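Local atomic coordinates of Alr1585 protein (Nostoc sp., PDB entry 5C2I), a protein that probably uses a bound haem to reduce hydrogen peroxide while oxidising dyes and related substrates, as a DyP-type, dye-decolorizing peroxidase. Residues F210-R213 and D214-E218. The protein carries 1 engineered substitution. Sequence-based numbering, arbitrary orientation.
Sequences FMKR and DVVRE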
ATOM      1  N   PHE A 210     -22.623 -16.142  20.685  1.00 16.13           N
ATOM      2  CA  PHE A 210     -22.748 -16.230  22.146  1.00 16.45           C
ATOM      3  C   PHE A 210     -22.578 -14.907  22.871  1.00 16.71           C
ATOM      4  O   PHE A 210     -23.311 -14.623  23.791  1.00 17.71           O
ATOM      5  CB  PHE A 210     -21.686 -17.209  22.690  1.00 15.92           C
ATOM      6  CG  PHE A 210     -21.744 -18.557  22.048  1.00 15.77           C
ATOM      7  CD1 PHE A 210     -22.695 -19.482  22.438  1.00 16.19           C
ATOM      8  CD2 PHE A 210     -20.873 -18.897  21.042  1.00 15.31           C
ATOM      9  CE1 PHE A 210     -22.766 -20.722  21.820  1.00 15.27           C
ATOM     10  CE2 PHE A 210     -20.951 -20.131  20.419  1.00 14.78           C
ATOM     11  CZ  PHE A 210     -21.880 -21.033  20.846  1.00 15.02           C
ATOM     12  N   MET A 211     -21.632 -14.099  22.428  1.00 17.05           N
ATOM     13  CA  MET A 211     -21.302 -12.851  23.098  1.00 17.29           C
ATOM     14  C   MET A 211     -22.082 -11.676  22.514  1.00 18.27           C
ATOM     15  O   MET A 211     -22.262 -11.594  21.273  1.00 17.91           O
ATOM     16  CB  MET A 211     -19.784 -12.580  23.012  1.00 17.03           C
ATOM     17  CG  MET A 211     -18.882 -13.690  23.509  1.00 17.46           C
ATOM     18  SD  MET A 211     -19.227 -14.142  25.217  1.00 18.62           S
ATOM     19  CE  MET A 211     -18.832 -12.651  26.064  1.00 19.01           C
ATOM     20  N   LYS A 212     -22.515 -10.794  23.393  1.00 19.26           N
ATOM     21  CA  LYS A 212     -23.290  -9.591  23.012  1.00 21.33           C
ATOM     22  C   LYS A 212     -22.688  -8.820  21.827  1.00 22.27           C
ATOM     23  O   LYS A 212     -23.428  -8.405  20.917  1.00 22.25           O
ATOM     24  CB  LYS A 212     -23.482  -8.643  24.190  1.00 22.84           C
ATOM     25  CG  LYS A 212     -24.328  -7.396  23.835  1.00 23.53           C
ATOM     26  CD  LYS A 212     -24.671  -6.544  25.043  1.00 25.29           C
ATOM     27  CE  LYS A 212     -25.457  -5.327  24.607  1.00 26.58           C
ATOM     28  NZ  LYS A 212     -25.860  -4.507  25.756  1.00 28.58           N
ATOM     29  N   ARG A 213     -21.380  -8.606  21.834  1.00 23.56           N
ATOM     30  CA  ARG A 213     -20.756  -7.778  20.791  1.00 26.31           C
ATOM     31  C   ARG A 213     -21.028  -8.401  19.424  1.00 24.37           C
ATOM     32  O   ARG A 213     -21.332  -7.685  18.445  1.00 22.88           O
ATOM     33  CB  ARG A 213     -19.242  -7.645  20.994  1.00 29.12           C
ATOM     34  CG  ARG A 213     -18.873  -6.852  22.235  1.00 37.01           C
ATOM     35  CD  ARG A 213     -18.608  -5.414  21.944  1.00 41.14           C
ATOM     36  NE  ARG A 213     -17.812  -5.202  20.736  1.00 44.14           N
ATOM     37  CZ  ARG A 213     -17.678  -4.011  20.151  1.00 48.94           C
ATOM     38  NH1 ARG A 213     -18.237  -2.922  20.691  1.00 47.32           N
ATOM     39  NH2 ARG A 213     -16.985  -3.913  19.023  1.00 49.75           N
ATOM     40  N   ASP A 214     -20.966  -9.730  19.359  1.00 22.30           N
ATOM     41  CA  ASP A 214     -21.284 -10.431  18.115  1.00 20.94           C
ATOM     42  C   ASP A 214     -22.754 -10.434  17.795  1.00 21.04           C
ATOM     43  O   ASP A 214     -23.147 -10.241  16.624  1.00 20.95           O
ATOM     44  CB  ASP A 214     -20.791 -11.895  18.182  1.00 21.31           C
ATOM     45  CG  ASP A 214     -19.258 -12.026  18.159  1.00 21.68           C
ATOM     46  OD1 ASP A 214     -18.564 -11.127  17.657  1.00 22.08           O
ATOM     47  OD2 ASP A 214     -18.746 -13.057  18.641  1.00 21.71           O
ATOM     48  N   VAL A 215     -23.580 -10.725  18.799  1.00 20.35           N
ATOM     49  CA  VAL A 215     -25.026 -10.833  18.596  1.00 20.26           C
ATOM     50  C   VAL A 215     -25.579  -9.519  18.069  1.00 21.58           C
ATOM     51  O   VAL A 215     -26.322  -9.490  17.082  1.00 20.72           O
ATOM     52  CB  VAL A 215     -25.756 -11.258  19.881  1.00 19.87           C
ATOM     53  CG1 VAL A 215     -27.268 -11.161  19.714  1.00 21.11           C
ATOM     54  CG2 VAL A 215     -25.372 -12.695  20.264  1.00 19.51           C
ATOM     55  N   VAL A 216     -25.221  -8.427  18.729  1.00 21.16           N
ATOM     56  CA  VAL A 216     -25.759  -7.122  18.340  1.00 22.80           C
ATOM     57  C   VAL A 216     -25.283  -6.697  16.941  1.00 22.16           C
ATOM     58  O   VAL A 216     -26.084  -6.218  16.129  1.00 22.66           O
ATOM     59  CB  VAL A 216     -25.426  -6.092  19.423  1.00 23.86           C
ATOM     60  CG1 VAL A 216     -25.805  -4.703  18.955  1.00 26.42           C
ATOM     61  CG2 VAL A 216     -26.204  -6.431  20.694  1.00 24.51           C
ATOM     62  N   ARG A 217     -24.003  -6.883  16.654  1.00 20.99           N
ATOM     63  CA  ARG A 217     -23.444  -6.567  15.339  1.00 21.60           C
ATOM     64  C   ARG A 217     -24.156  -7.361  14.264  1.00 20.71           C
ATOM     65  O   ARG A 217     -24.516  -6.826  13.239  1.00 20.07           O
ATOM     66  CB  ARG A 217     -21.950  -6.892  15.268  1.00 22.40           C
ATOM     67  CG  ARG A 217     -21.263  -6.486  13.952  1.00 24.22           C
ATOM     68  CD  ARG A 217     -19.861  -7.124  13.775  1.00 25.03           C
ATOM     69  NE  ARG A 217     -20.006  -8.572  13.662  1.00 27.92           N
ATOM     70  CZ  ARG A 217     -19.580  -9.479  14.548  1.00 28.17           C
ATOM     71  NH1 ARG A 217     -18.893  -9.126  15.614  1.00 28.45           N
ATOM     72  NH2 ARG A 217     -19.830 -10.753  14.339  1.00 27.27           N
ATOM     73  N   GLU A 218     -24.300  -8.663  14.480  1.00 20.02           N
ATOM     74  CA  GLU A 218     -24.929  -9.498  13.487  1.00 20.48           C
ATOM     75  C   GLU A 218     -26.395  -9.174  13.307  1.00 19.94           C
ATOM     76  O   GLU A 218     -26.886  -9.144  12.174  1.00 19.65           O
ATOM     77  CB  GLU A 218     -24.694 -10.966  13.776  1.00 21.16           C
ATOM     78  CG  GLU A 218     -23.220 -11.338  13.665  1.00 23.47           C
ATOM     79  CD  GLU A 218     -22.715 -11.404  12.224  1.00 25.59           C
ATOM     80  OE1 GLU A 218     -23.517 -11.738  11.332  1.00 25.83           O
ATOM     81  OE2 GLU A 218     -21.506 -11.159  11.988  1.00 28.56           O
TER
HETATM   82  O   HOH W   1     -19.928 -14.929  20.146  1.00 14.72           O
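M211 O accepts a hydrogen bond from V215 N at 2.9 Å, closing the first turn of helix 212-221, with M211 as N-cap residue; D214 N adds a weak bond to the same oxygen. The i to i+4 ladder continues with V216 N to K212 O (2.8 Å, N-H...O 173°) and a weak, longer bond from R217 N to R213 O. Apolar contact is lighter: K212 has CG anti to the backbone N (chi1 -178°), which lays its extended chain alongside V216, CG 3.8 Å from V216 CG2. Ahead of the helix, F210 packs on A232 and I237, and the N-cap M211 on L35; the haem is about 12 Å from the R217 side chain. A water links cap and helix: it accepts from M211 N (3.0 Å) and donates to D214 OD2 (2.7 Å). The other carboxylate oxygen, OD1, takes R217 NH1 at 2.9 Å on its anti side, tilted somewhat out of the carboxylate plane, and also pairs with K36, so the buried acid is gripped at both oxygens. An asparagine in place of D214 is likely to leave K36 without this carboxylate partner and R217 with E218 as its remaining acidic partner here. Completing the salt-bridge network, R217 NH2 meets the anti lone pair of E218 OE2 (2.9 Å), which lies in the guanidinium plane.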